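Local coordinates for protein glycoside transferase (Listeria monocytogenes, PDB 6R2M) that is an extracellular glycoside hydrolase linked to exopolysaccharide, which it probably cleaves, and may also have transferase activity, at residues Thr20-Tyr25 / Met57-Glu62; Glu28-Lys33 / Thr299-Tyr304; Ile37-Tyr40 / Pro46-Leu49; Glu51-Tyr56 / Gln70-His75; Tyr265-Gln270 / Tyr304-Ile309. One frame throughout, in Å; residues are numbered along the deposited sequence.

Contact 1 (Thr20-Tyr25 / Met57-Glu62)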
# COMPACT_ATOMS: atom_id res chain seq x y z
N THR A 20 13.17 -7.08 -16.78
CA THR A 20 12.13 -8.10 -16.78
C THR A 20 12.30 -9.15 -15.70
O THR A 20 11.53 -10.12 -15.68
CB THR A 20 12.07 -8.80 -18.14
OG1 THR A 20 13.31 -9.46 -18.39
CG2 THR A 20 11.80 -7.80 -19.25
N SER A 21 13.29 -9.02 -14.81
CA SER A 21 13.61 -10.11 -13.90
C SER A 21 12.51 -10.32 -12.86
O SER A 21 12.21 -11.47 -12.49
CB SER A 21 14.95 -9.84 -13.23
OG SER A 21 14.97 -8.56 -12.63
N VAL A 22 11.92 -9.23 -12.34
CA VAL A 22 10.85 -9.38 -11.37
C VAL A 22 9.64 -10.04 -12.01
O VAL A 22 9.03 -10.95 -11.44
CB VAL A 22 10.47 -8.01 -10.76
CG1 VAL A 22 9.14 -8.13 -10.01
CG2 VAL A 22 11.56 -7.53 -9.82
N GLN A 23 9.27 -9.60 -13.22
CA GLN A 23 8.16 -10.21 -13.94
C GLN A 23 8.37 -11.71 -14.10
O GLN A 23 7.46 -12.51 -13.87
CB GLN A 23 7.98 -9.54 -15.31
CG GLN A 23 7.65 -8.05 -15.23
CD GLN A 23 8.89 -7.17 -15.37
OE1 GLN A 23 9.83 -7.26 -14.58
NE2 GLN A 23 8.90 -6.31 -16.38
N THR A 24 9.58 -12.11 -14.51
CA THR A 24 9.91 -13.52 -14.66
C THR A 24 9.80 -14.25 -13.33
O THR A 24 9.21 -15.34 -13.26
CB THR A 24 11.31 -13.67 -15.23
OG1 THR A 24 11.33 -13.10 -16.55
CG2 THR A 24 11.73 -15.14 -15.32
N TYR A 25 10.29 -13.63 -12.26
CA TYR A 25 10.25 -14.25 -10.94
C TYR A 25 8.81 -14.37 -10.43
O TYR A 25 8.44 -15.39 -9.84
CB TYR A 25 11.09 -13.43 -9.97
CG TYR A 25 11.22 -14.06 -8.61
CD1 TYR A 25 12.22 -14.99 -8.36
CD2 TYR A 25 10.34 -13.74 -7.59
CE1 TYR A 25 12.35 -15.58 -7.12
CE2 TYR A 25 10.46 -14.33 -6.33
CZ TYR A 25 11.48 -15.24 -6.11
OH TYR A 25 11.64 -15.86 -4.89
N MET A 57 0.86 -4.05 -10.40
CA MET A 57 0.57 -3.01 -11.39
C MET A 57 1.42 -1.77 -11.16
O MET A 57 1.94 -1.18 -12.12
CB MET A 57 -0.91 -2.64 -11.33
CG MET A 57 -1.79 -3.71 -11.94
SD MET A 57 -3.57 -3.50 -11.64
CE MET A 57 -3.85 -1.90 -12.44
N GLU A 58 1.56 -1.35 -9.90
CA GLU A 58 2.40 -0.21 -9.57
C GLU A 58 3.84 -0.44 -10.04
O GLU A 58 4.45 0.43 -10.68
CB GLU A 58 2.33 0.04 -8.06
CG GLU A 58 3.12 1.22 -7.58
CD GLU A 58 2.90 1.48 -6.09
OE1 GLU A 58 1.84 1.08 -5.56
OE2 GLU A 58 3.77 2.11 -5.46
N TYR A 59 4.39 -1.62 -9.74
CA TYR A 59 5.74 -1.95 -10.18
C TYR A 59 5.86 -1.91 -11.70
O TYR A 59 6.84 -1.38 -12.23
CB TYR A 59 6.14 -3.33 -9.64
CG TYR A 59 7.53 -3.72 -10.08
CD1 TYR A 59 8.64 -3.28 -9.35
CD2 TYR A 59 7.74 -4.46 -11.23
CE1 TYR A 59 9.92 -3.61 -9.74
CE2 TYR A 59 9.03 -4.79 -11.65
CZ TYR A 59 10.12 -4.36 -10.90
OH TYR A 59 11.41 -4.66 -11.31
N LEU A 60 4.87 -2.45 -12.41
CA LEU A 60 4.97 -2.55 -13.86
C LEU A 60 4.96 -1.19 -14.53
O LEU A 60 5.62 -1.01 -15.56
CB LEU A 60 3.83 -3.43 -14.39
CG LEU A 60 3.97 -4.86 -13.88
CD1 LEU A 60 2.70 -5.61 -14.17
CD2 LEU A 60 5.20 -5.61 -14.46
N VAL A 61 4.25 -0.21 -13.97
CA VAL A 61 4.34 1.15 -14.49
C VAL A 61 5.74 1.70 -14.26
O VAL A 61 6.33 2.34 -15.16
CB VAL A 61 3.27 2.06 -13.86
CG1 VAL A 61 3.46 3.52 -14.31
CG2 VAL A 61 1.89 1.58 -14.25
N GLU A 62 6.31 1.44 -13.08
CA GLU A 62 7.63 1.96 -12.76
C GLU A 62 8.69 1.43 -13.72
O GLU A 62 9.61 2.16 -14.10
CB GLU A 62 7.99 1.62 -11.30
CG GLU A 62 9.33 2.16 -10.84
CD GLU A 62 9.43 3.68 -10.88
OE1 GLU A 62 8.39 4.36 -10.72
OE2 GLU A 62 10.56 4.18 -11.09
O HOH W 1 11.99 -6.37 -13.33
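Val22 and Tyr59 meet where helix segments 21-25 and 57-62 run roughly antiparallel, at 149°. The axes come no closer than 11.3 Å, so side chains bridge the gap. By nearest CA atoms, Val22 pairs with Tyr59 and Gln23 with Leu60. The Tyr59 ring stands out from its helix because CG lies anti to the backbone N (chi1 180°). Val22 reaches out from the opposite helix, and its CG1 sits over one ring face, 4.1 Å from the centroid, in a CH-pi contact. Its CG2 packs 3.2 Å from Tyr59 OH. Gln23 bends at chi2 and slides alongside Leu60, with CG 3.5 Å from Leu60 CD2. Its OE1 reaches the edge of the Tyr59 ring, in the ring plane, and the amide is turned 76° from that plane. A water joins the polar groups. It accepts from Val22 N at 3.0 Å and donates to Gln23 OE1 at 2.6 Å. It also bonds Tyr59 OH at 2.7 Å. Tyr59 OH has a second partner in Lys312 NZ, and Gln23 NE2 binds Asp65 and Ser19 O. The buried amide and hydroxyl are therefore satisfied by water and outside residues. The direct contact is mostly van der Waals packing, and the water supplies the polar link.

Contact 2 (Glu28-Lys33 / Thr299-Tyr304)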
# COMPACT_ATOMS: atom_id res chain seq x y z
N GLU A 28 7.10 -17.19 -12.18
CA GLU A 28 7.58 -18.51 -11.78
C GLU A 28 7.21 -18.87 -10.34
O GLU A 28 7.10 -20.06 -10.01
CB GLU A 28 9.10 -18.59 -11.97
CG GLU A 28 9.77 -19.84 -11.39
CD GLU A 28 9.55 -21.07 -12.25
OE1 GLU A 28 9.69 -22.20 -11.72
OE2 GLU A 28 9.25 -20.91 -13.46
N ASN A 29 7.02 -17.89 -9.46
CA ASN A 29 6.93 -18.20 -8.04
C ASN A 29 5.67 -17.71 -7.35
O ASN A 29 5.30 -18.30 -6.33
CB ASN A 29 8.13 -17.62 -7.29
CG ASN A 29 9.42 -18.28 -7.70
OD1 ASN A 29 9.69 -19.42 -7.30
ND2 ASN A 29 10.22 -17.60 -8.52
N TYR A 30 5.04 -16.65 -7.83
CA TYR A 30 3.89 -16.09 -7.14
C TYR A 30 2.62 -16.14 -7.99
O TYR A 30 1.67 -15.42 -7.70
CB TYR A 30 4.16 -14.64 -6.74
CG TYR A 30 5.06 -14.47 -5.53
CD1 TYR A 30 4.62 -14.80 -4.25
CD2 TYR A 30 6.34 -13.93 -5.67
CE1 TYR A 30 5.45 -14.62 -3.14
CE2 TYR A 30 7.17 -13.74 -4.57
CZ TYR A 30 6.72 -14.09 -3.32
OH TYR A 30 7.56 -13.90 -2.24
N THR A 31 2.59 -16.95 -9.05
CA THR A 31 1.43 -16.99 -9.92
C THR A 31 0.77 -18.36 -9.87
O THR A 31 1.42 -19.38 -10.11
CB THR A 31 1.82 -16.63 -11.36
OG1 THR A 31 2.47 -15.36 -11.37
CG2 THR A 31 0.59 -16.51 -12.22
N ALA A 32 -0.52 -18.37 -9.58
CA ALA A 32 -1.29 -19.60 -9.62
C ALA A 32 -1.64 -19.96 -11.07
O ALA A 32 -1.43 -19.17 -12.00
CB ALA A 32 -2.56 -19.47 -8.78
N LYS A 33 -2.19 -21.16 -11.25
CA LYS A 33 -2.47 -21.65 -12.60
C LYS A 33 -3.45 -20.75 -13.35
O LYS A 33 -3.38 -20.65 -14.58
CB LYS A 33 -3.02 -23.08 -12.54
CG LYS A 33 -1.96 -24.14 -12.27
CD LYS A 33 -1.20 -24.50 -13.54
CE LYS A 33 -0.19 -25.61 -13.28
NZ LYS A 33 -0.77 -26.97 -13.50
N THR A 299 8.20 -15.60 2.15
CA THR A 299 8.14 -14.16 1.90
C THR A 299 6.78 -13.81 1.31
O THR A 299 6.50 -14.13 0.15
CB THR A 299 9.25 -13.71 0.95
OG1 THR A 299 10.51 -14.12 1.48
CG2 THR A 299 9.26 -12.20 0.78
N HIS A 300 5.96 -13.13 2.10
CA HIS A 300 4.70 -12.62 1.59
C HIS A 300 4.97 -11.73 0.38
O HIS A 300 5.92 -10.96 0.37
CB HIS A 300 4.00 -11.84 2.69
CG HIS A 300 2.56 -11.57 2.44
ND1 HIS A 300 2.11 -10.73 1.43
CD2 HIS A 300 1.45 -11.98 3.10
CE1 HIS A 300 0.79 -10.67 1.47
NE2 HIS A 300 0.37 -11.41 2.48
N PHE A 301 4.12 -11.86 -0.64
CA PHE A 301 4.26 -11.00 -1.81
C PHE A 301 4.37 -9.53 -1.42
O PHE A 301 5.12 -8.76 -2.05
CB PHE A 301 3.09 -11.22 -2.76
CG PHE A 301 3.27 -10.55 -4.08
CD1 PHE A 301 4.13 -11.08 -5.03
CD2 PHE A 301 2.61 -9.35 -4.35
CE1 PHE A 301 4.30 -10.43 -6.25
CE2 PHE A 301 2.76 -8.71 -5.55
CZ PHE A 301 3.62 -9.24 -6.51
N PHE A 302 3.61 -9.11 -0.40
CA PHE A 302 3.66 -7.71 0.04
C PHE A 302 5.08 -7.28 0.37
O PHE A 302 5.51 -6.19 -0.00
CB PHE A 302 2.77 -7.52 1.27
CG PHE A 302 2.55 -6.07 1.66
CD1 PHE A 302 1.59 -5.30 1.02
CD2 PHE A 302 3.23 -5.51 2.74
CE1 PHE A 302 1.33 -3.98 1.43
CE2 PHE A 302 2.98 -4.21 3.14
CZ PHE A 302 2.03 -3.45 2.49
N ASP A 303 5.84 -8.15 1.07
CA ASP A 303 7.23 -7.82 1.39
C ASP A 303 8.10 -7.86 0.15
O ASP A 303 8.90 -6.95 -0.09
CB ASP A 303 7.76 -8.79 2.45
CG ASP A 303 7.18 -8.54 3.83
OD1 ASP A 303 7.13 -7.37 4.25
OD2 ASP A 303 6.78 -9.52 4.48
N TYR A 304 7.95 -8.92 -0.65
CA TYR A 304 8.77 -9.06 -1.85
C TYR A 304 8.60 -7.85 -2.76
O TYR A 304 9.58 -7.23 -3.17
CB TYR A 304 8.38 -10.34 -2.59
CG TYR A 304 9.00 -10.43 -3.96
CD1 TYR A 304 10.32 -10.86 -4.12
CD2 TYR A 304 8.30 -10.04 -5.09
CE1 TYR A 304 10.90 -10.90 -5.36
CE2 TYR A 304 8.88 -10.09 -6.34
CZ TYR A 304 10.18 -10.52 -6.47
OH TYR A 304 10.73 -10.56 -7.74
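Tyr30 carries this contact, reaching from the end of helix 21-29 to the start of helix 301-312. One hydrogen bond joins the segments. Tyr30 OH donates to Thr299 O at 2.6 Å. The donor is tilted 32° from the carbonyl plane. Aromatic packing makes up most of the rest. Phe301 turns its edge toward the face of Tyr30, with centroids 5.1 Å apart and planes at 76°. Its CD1 lies 3.6 Å from Tyr30 CG. Tyr304 meets Tyr30 obliquely, with planes at 41°. Tyr30 CE2 sits over one face of the Tyr304 ring, 3.8 Å from Tyr304 CG. Both Phe301 and Tyr304 have CG anti to the backbone N, which sends their rings toward Tyr30. A capping bond sets the helix start: Phe302 N donates to His300 ND1 at 2.9 Å, within the imidazole plane. Tyr25 adds its ring on Tyr304, and Val26 touches Phe301. The arrangement is a buried aromatic cluster beside a histidine N-cap, joining a helix near the N-terminus to the last helix of the fold.

Contact 3 (Ile37-Tyr40 / Pro46-Leu49)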
# COMPACT_ATOMS: atom_id res chain seq x y z
N ILE A 37 -2.04 -13.57 -8.75
CA ILE A 37 -0.88 -13.43 -7.87
C ILE A 37 -1.26 -13.85 -6.46
O ILE A 37 -2.23 -13.33 -5.89
CB ILE A 37 -0.35 -11.98 -7.91
CG1 ILE A 37 -0.18 -11.48 -9.35
CG2 ILE A 37 0.95 -11.84 -7.10
CD1 ILE A 37 0.71 -12.34 -10.20
N VAL A 38 -0.48 -14.77 -5.88
CA VAL A 38 -0.76 -15.35 -4.56
C VAL A 38 0.14 -14.71 -3.51
O VAL A 38 1.20 -14.14 -3.81
CB VAL A 38 -0.58 -16.88 -4.61
CG1 VAL A 38 0.90 -17.24 -4.62
CG2 VAL A 38 -1.31 -17.54 -3.45
N ASP A 39 -0.28 -14.80 -2.24
CA ASP A 39 0.48 -14.17 -1.17
C ASP A 39 1.74 -14.95 -0.81
O ASP A 39 2.78 -14.34 -0.53
CB ASP A 39 -0.41 -13.94 0.07
CG ASP A 39 -1.13 -15.19 0.58
OD1 ASP A 39 -1.24 -16.21 -0.14
OD2 ASP A 39 -1.63 -15.13 1.72
N TYR A 40 1.67 -16.28 -0.79
CA TYR A 40 2.83 -17.13 -0.58
C TYR A 40 2.80 -18.28 -1.58
O TYR A 40 1.73 -18.82 -1.86
CB TYR A 40 2.87 -17.74 0.83
CG TYR A 40 2.88 -16.78 1.99
CD1 TYR A 40 4.07 -16.30 2.53
CD2 TYR A 40 1.69 -16.39 2.59
CE1 TYR A 40 4.06 -15.45 3.62
CE2 TYR A 40 1.67 -15.54 3.67
CZ TYR A 40 2.86 -15.07 4.18
OH TYR A 40 2.82 -14.23 5.27
N PRO A 46 -4.05 -20.17 0.46
CA PRO A 46 -3.63 -19.08 -0.43
C PRO A 46 -4.68 -17.99 -0.52
O PRO A 46 -5.89 -18.25 -0.46
CB PRO A 46 -3.46 -19.78 -1.78
CG PRO A 46 -4.42 -20.92 -1.73
CD PRO A 46 -4.45 -21.38 -0.29
N HIS A 47 -4.21 -16.76 -0.69
CA HIS A 47 -5.08 -15.61 -0.89
C HIS A 47 -4.62 -14.86 -2.13
O HIS A 47 -3.42 -14.59 -2.28
CB HIS A 47 -5.07 -14.69 0.32
CG HIS A 47 -5.65 -15.33 1.53
ND1 HIS A 47 -7.01 -15.44 1.73
CD2 HIS A 47 -5.06 -15.91 2.60
CE1 HIS A 47 -7.24 -16.04 2.88
NE2 HIS A 47 -6.07 -16.34 3.43
N TYR A 48 -5.57 -14.54 -3.00
CA TYR A 48 -5.33 -13.82 -4.25
C TYR A 48 -5.84 -12.40 -4.05
O TYR A 48 -7.00 -12.10 -4.32
CB TYR A 48 -6.01 -14.52 -5.42
CG TYR A 48 -5.72 -16.00 -5.42
CD1 TYR A 48 -4.47 -16.49 -5.76
CD2 TYR A 48 -6.70 -16.90 -5.03
CE1 TYR A 48 -4.20 -17.85 -5.73
CE2 TYR A 48 -6.44 -18.26 -5.00
CZ TYR A 48 -5.19 -18.73 -5.35
OH TYR A 48 -4.94 -20.08 -5.33
N LEU A 49 -4.94 -11.52 -3.59
CA LEU A 49 -5.31 -10.24 -3.00
C LEU A 49 -5.35 -9.11 -4.03
O LEU A 49 -4.48 -9.02 -4.90
CB LEU A 49 -4.31 -9.86 -1.90
CG LEU A 49 -4.16 -10.88 -0.76
CD1 LEU A 49 -2.93 -10.56 0.08
CD2 LEU A 49 -5.40 -10.84 0.12
O HOH W 2 -2.17 -12.32 -3.37
O HOH W 3 -3.78 -11.10 -6.67
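Asp39 and His47 make the polar part of this contact between two segments of one loop. Asp39 CG lies between its own backbone N and carbonyl carbon (chi1 53°), which brings the carboxylate to the backbone of His47. His47 N donates to Asp39 OD1 at 3.1 Å in a nearly straight bond, 165° at the hydrogen. It arrives from above the carboxylate plane. Asp39 OD2 lies at the edge of the imidazole, 3.6 Å from His47 CD2, with the two planes 83° apart. His47 ND1 bonds Glu90 OE1. Asp39 N gives a weak bond to His47 O. Val38 places CG2 anti to its backbone N. From there CG2 touches Pro46 CB at 3.5 Å and Tyr48 CE1 at 3.7 Å. Two waters donate to Ile37 O. One also joins His47 O and Leu49 N, and the other reaches Leu49 O. Much of the pairing is thus made by a carboxylate and by water. Asp39 OD1 also takes a weak bond from Tyr40 N, so one oxygen accepts from the backbone of both segments.

Contact 4 (Glu51-Tyr56 / Gln70-His75)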
# COMPACT_ATOMS: atom_id res chain seq x y z
N GLU A 51 -4.62 -6.30 -3.13
CA GLU A 51 -3.39 -5.65 -2.72
C GLU A 51 -2.22 -6.09 -3.58
O GLU A 51 -1.44 -5.26 -4.07
CB GLU A 51 -3.14 -5.98 -1.25
CG GLU A 51 -1.83 -5.50 -0.69
CD GLU A 51 -1.69 -5.93 0.74
OE1 GLU A 51 -1.30 -7.10 0.97
OE2 GLU A 51 -1.99 -5.12 1.63
N SER A 52 -2.10 -7.40 -3.80
CA SER A 52 -0.97 -7.93 -4.56
C SER A 52 -1.02 -7.51 -6.02
O SER A 52 -0.01 -7.04 -6.57
CB SER A 52 -0.92 -9.45 -4.45
OG SER A 52 -0.86 -9.85 -3.11
N ILE A 53 -2.18 -7.65 -6.68
CA ILE A 53 -2.25 -7.27 -8.09
C ILE A 53 -2.03 -5.77 -8.24
O ILE A 53 -1.36 -5.32 -9.17
CB ILE A 53 -3.56 -7.76 -8.76
CG1 ILE A 53 -3.51 -7.56 -10.28
CG2 ILE A 53 -4.79 -7.05 -8.18
CD1 ILE A 53 -4.68 -8.23 -11.02
N GLY A 54 -2.55 -4.97 -7.30
CA GLY A 54 -2.32 -3.53 -7.38
C GLY A 54 -0.85 -3.16 -7.21
O GLY A 54 -0.35 -2.25 -7.88
N LEU A 55 -0.15 -3.84 -6.30
CA LEU A 55 1.27 -3.56 -6.12
C LEU A 55 2.07 -3.99 -7.35
O LEU A 55 3.00 -3.29 -7.78
CB LEU A 55 1.80 -4.28 -4.87
CG LEU A 55 1.43 -3.61 -3.55
CD1 LEU A 55 1.56 -4.63 -2.44
CD2 LEU A 55 2.32 -2.39 -3.30
N TYR A 56 1.70 -5.12 -7.94
CA TYR A 56 2.35 -5.54 -9.17
C TYR A 56 2.10 -4.54 -10.29
O TYR A 56 3.02 -4.19 -11.03
CB TYR A 56 1.88 -6.94 -9.54
CG TYR A 56 2.70 -7.65 -10.58
CD1 TYR A 56 4.07 -7.45 -10.70
CD2 TYR A 56 2.09 -8.53 -11.45
CE1 TYR A 56 4.81 -8.12 -11.67
CE2 TYR A 56 2.81 -9.20 -12.43
CZ TYR A 56 4.16 -9.00 -12.52
OH TYR A 56 4.86 -9.68 -13.50
N GLN A 70 -1.05 -4.54 -18.97
CA GLN A 70 -2.36 -4.84 -19.54
C GLN A 70 -2.80 -6.26 -19.21
O GLN A 70 -4.00 -6.50 -18.99
CB GLN A 70 -2.34 -4.61 -21.06
CG GLN A 70 -3.62 -5.04 -21.80
CD GLN A 70 -4.87 -4.36 -21.28
OE1 GLN A 70 -4.86 -3.18 -20.97
NE2 GLN A 70 -5.96 -5.12 -21.19
N GLU A 71 -1.86 -7.21 -19.13
CA GLU A 71 -2.23 -8.56 -18.72
C GLU A 71 -2.83 -8.55 -17.33
O GLU A 71 -3.81 -9.25 -17.06
CB GLU A 71 -1.02 -9.50 -18.78
CG GLU A 71 -0.70 -9.93 -20.20
CD GLU A 71 0.69 -10.50 -20.33
OE1 GLU A 71 1.40 -10.55 -19.31
OE2 GLU A 71 1.06 -10.88 -21.46
N GLN A 72 -2.26 -7.73 -16.44
CA GLN A 72 -2.81 -7.59 -15.09
C GLN A 72 -4.16 -6.90 -15.11
O GLN A 72 -5.06 -7.30 -14.36
CB GLN A 72 -1.82 -6.83 -14.20
CG GLN A 72 -0.52 -7.61 -14.01
CD GLN A 72 -0.78 -9.02 -13.50
OE1 GLN A 72 -1.39 -9.21 -12.45
NE2 GLN A 72 -0.31 -10.02 -14.24
N VAL A 73 -4.34 -5.87 -15.94
CA VAL A 73 -5.65 -5.21 -16.02
C VAL A 73 -6.71 -6.22 -16.44
O VAL A 73 -7.84 -6.20 -15.93
CB VAL A 73 -5.62 -4.00 -16.97
CG1 VAL A 73 -7.02 -3.41 -17.16
CG2 VAL A 73 -4.70 -2.93 -16.44
N SER A 74 -6.37 -7.13 -17.35
CA SER A 74 -7.31 -8.16 -17.78
C SER A 74 -7.67 -9.09 -16.64
O SER A 74 -8.85 -9.43 -16.47
CB SER A 74 -6.73 -8.95 -18.96
OG SER A 74 -6.80 -8.18 -20.14
N HIS A 75 -6.68 -9.53 -15.86
CA HIS A 75 -6.98 -10.37 -14.70
C HIS A 75 -7.82 -9.61 -13.69
O HIS A 75 -8.71 -10.18 -13.04
CB HIS A 75 -5.70 -10.87 -14.03
CG HIS A 75 -4.96 -11.90 -14.82
ND1 HIS A 75 -5.55 -13.05 -15.30
CD2 HIS A 75 -3.66 -11.95 -15.22
CE1 HIS A 75 -4.65 -13.76 -15.96
NE2 HIS A 75 -3.50 -13.11 -15.93
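Ile53 and Tyr56 pack against Gln72 in an antiparallel pair of neighbouring helices, a helical hairpin made by helices 50-62 and 66-79. The segments run at 158° to each other, with axes 10.3 Å apart at their closest. The backbones come nearest at Ile53 and Gln72. Ile53 makes the aliphatic part of the contact. It points at the other helix and carries an extended chain, with both side-chain torsions near 180°. Its CD1 therefore reaches across to Gln72 O at 3.5 Å. The same methyl lies 4.1 Å from His75 CB, and the Ile53 side chain also touches Leu76 farther along that helix. Amide packing makes up the rest. Gln72 bends at chi2 (-53°), and the folded chain brings its amide up to the Tyr56 ring. The two side chains cross at about a right angle, and the amide and ring planes are 63° apart. Gln72 CD lies 3.6 Å from Tyr56 CD2, while NE2 is 3.7 Å from Tyr56 CE2. These are van der Waals contacts of a polar group with carbon atoms. The hairpin also has cover from outside: Ile37 of the preceding loop touches Gln72, and Leu36 touches His75. The amide oxygen touches both partners: Gln72 OE1 lies 3.5 Å from Ile53 CG1 and, in the plane of the ring at its edge, 3.7 Å from Tyr56 CD2.

Contact 5 (Tyr265-Gln270 / Tyr304-Ile309)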
# COMPACT_ATOMS: atom_id res chain seq x y z
N TYR A 265 10.94 -1.54 6.49
CA TYR A 265 12.11 -0.81 6.00
C TYR A 265 11.85 -0.14 4.65
O TYR A 265 12.39 0.94 4.39
CB TYR A 265 13.31 -1.74 5.92
CG TYR A 265 13.88 -2.06 7.28
CD1 TYR A 265 14.08 -1.05 8.22
CD2 TYR A 265 14.25 -3.36 7.62
CE1 TYR A 265 14.59 -1.33 9.48
CE2 TYR A 265 14.79 -3.65 8.88
CZ TYR A 265 14.95 -2.62 9.80
OH TYR A 265 15.49 -2.90 11.05
N ALA A 266 11.03 -0.75 3.79
CA ALA A 266 10.68 -0.08 2.54
C ALA A 266 9.93 1.21 2.81
O ALA A 266 10.25 2.27 2.24
CB ALA A 266 9.85 -1.01 1.65
N PHE A 267 8.97 1.18 3.73
CA PHE A 267 8.19 2.38 4.02
C PHE A 267 9.00 3.40 4.81
O PHE A 267 8.81 4.60 4.61
CB PHE A 267 6.91 2.02 4.76
CG PHE A 267 5.97 1.18 3.95
CD1 PHE A 267 6.04 1.17 2.57
CD2 PHE A 267 5.04 0.38 4.57
CE1 PHE A 267 5.18 0.38 1.82
CE2 PHE A 267 4.17 -0.40 3.84
CZ PHE A 267 4.24 -0.41 2.45
N LEU A 268 9.91 2.95 5.70
CA LEU A 268 10.82 3.89 6.36
C LEU A 268 11.69 4.63 5.35
O LEU A 268 11.92 5.83 5.48
CB LEU A 268 11.70 3.16 7.36
CG LEU A 268 11.11 2.90 8.72
CD1 LEU A 268 11.96 1.87 9.43
CD2 LEU A 268 11.09 4.21 9.50
N THR A 269 12.23 3.90 4.37
CA THR A 269 13.06 4.52 3.36
C THR A 269 12.27 5.58 2.60
O THR A 269 12.76 6.71 2.42
CB THR A 269 13.60 3.43 2.43
OG1 THR A 269 14.41 2.55 3.23
CG2 THR A 269 14.43 4.03 1.31
N GLN A 270 11.03 5.26 2.20
CA GLN A 270 10.17 6.24 1.54
C GLN A 270 9.88 7.43 2.44
O GLN A 270 9.91 8.58 1.99
CB GLN A 270 8.84 5.59 1.13
CG GLN A 270 9.00 4.45 0.15
CD GLN A 270 7.69 3.70 -0.08
OE1 GLN A 270 6.61 4.27 0.03
NE2 GLN A 270 7.80 2.42 -0.39
N TYR A 304 7.95 -8.92 -0.65
CA TYR A 304 8.77 -9.06 -1.85
C TYR A 304 8.60 -7.85 -2.76
O TYR A 304 9.58 -7.23 -3.17
CB TYR A 304 8.38 -10.34 -2.59
CG TYR A 304 9.00 -10.43 -3.96
CD1 TYR A 304 10.32 -10.86 -4.12
CD2 TYR A 304 8.30 -10.04 -5.09
CE1 TYR A 304 10.90 -10.90 -5.36
CE2 TYR A 304 8.88 -10.09 -6.34
CZ TYR A 304 10.18 -10.52 -6.47
OH TYR A 304 10.73 -10.56 -7.74
N ILE A 305 7.35 -7.47 -3.04
CA ILE A 305 7.14 -6.49 -4.10
C ILE A 305 7.38 -5.07 -3.60
O ILE A 305 7.80 -4.21 -4.38
CB ILE A 305 5.74 -6.65 -4.71
CG1 ILE A 305 5.66 -5.92 -6.06
CG2 ILE A 305 4.62 -6.18 -3.76
CD1 ILE A 305 6.47 -6.61 -7.17
N ASN A 306 7.13 -4.79 -2.32
CA ASN A 306 7.45 -3.45 -1.82
C ASN A 306 8.95 -3.23 -1.75
O ASN A 306 9.41 -2.10 -1.96
CB ASN A 306 6.80 -3.21 -0.46
CG ASN A 306 5.37 -2.69 -0.58
OD1 ASN A 306 5.15 -1.60 -1.07
ND2 ASN A 306 4.40 -3.49 -0.14
N LYS A 307 9.73 -4.28 -1.50
CA LYS A 307 11.17 -4.11 -1.62
C LYS A 307 11.56 -3.79 -3.07
O LYS A 307 12.32 -2.84 -3.30
CB LYS A 307 11.91 -5.36 -1.10
CG LYS A 307 13.41 -5.30 -1.32
CD LYS A 307 14.13 -6.38 -0.55
CE LYS A 307 15.63 -6.28 -0.80
NZ LYS A 307 16.44 -7.29 -0.06
N GLU A 308 10.99 -4.52 -4.04
CA GLU A 308 11.35 -4.25 -5.44
C GLU A 308 10.93 -2.85 -5.86
O GLU A 308 11.69 -2.15 -6.53
CB GLU A 308 10.73 -5.29 -6.36
CG GLU A 308 11.25 -6.70 -6.14
CD GLU A 308 12.76 -6.81 -6.26
OE1 GLU A 308 13.36 -6.08 -7.08
OE2 GLU A 308 13.35 -7.64 -5.53
N ILE A 309 9.71 -2.42 -5.48
CA ILE A 309 9.26 -1.08 -5.85
C ILE A 309 10.17 -0.02 -5.24
O ILE A 309 10.60 0.92 -5.92
CB ILE A 309 7.81 -0.86 -5.41
CG1 ILE A 309 6.87 -1.77 -6.19
CG2 ILE A 309 7.42 0.64 -5.60
CD1 ILE A 309 5.47 -1.78 -5.64
O HOH W 4 6.87 0.26 -2.09
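Asn306, Ala266 and Phe267 carry the contact between segments 265-270 and 304-309, on helices 262-274 and 301-312. Asn306 is the residue most buried by it. Its amide meets the rim of the Phe267 ring, with OD1 3.5 Å from Phe267 CE1 and near the ring plane. The amide and ring planes are 76° apart. Phe267 CG lies anti to its carbonyl carbon (chi1 -64°), and the ring then extends toward Asn306. Ala266 faces the other helix directly. Its methyl CB rests 3.8 Å from Asn306 O, and its small size suits a close approach: the CA atoms of Ala266 and Lys307 are 5.8 Å apart. The amide of Asn306 has partners at both ends. A water donates to OD1 at 2.7 Å and takes a weak bond from Gln270 NE2, while Asn306 ND2 bonds Phe302 O one turn back. Gln270 NE2 also bonds Thr310 OG1. Around the pair, helix 209-223 packs on Phe267 through Ile210, Met213 and Met217. Helix 278-290 reaches Ala266 through Leu288, and Leu55 of helix 50-62 touches Asn306.

How the contacts relate
Helix 301-312 serves contacts 2 and 5, which share Tyr304. Contacts 1 and 2 share helix 21-29, with centres 12 Å apart, and contacts 1 and 4 share helix 50-62, with centres 10 Å apart. Contact 3 lies in the loop between those two helices, its centre 7 Å from that of contact 2. Backbone bonds link contacts 2 and 3, Tyr30 to Val38 and Phe301 to Asp39. Contacts 3 and 5 are farthest apart, at 19 Å between centres. Along the chain, contact 3 falls within the span of contact 1, and contacts 1 and 4 alternate. Contact 5 follows contacts 1, 3 and 4 and alternates with contact 2. The last helix thus packs between N-terminal helices and helix 262-274, bringing both ends together.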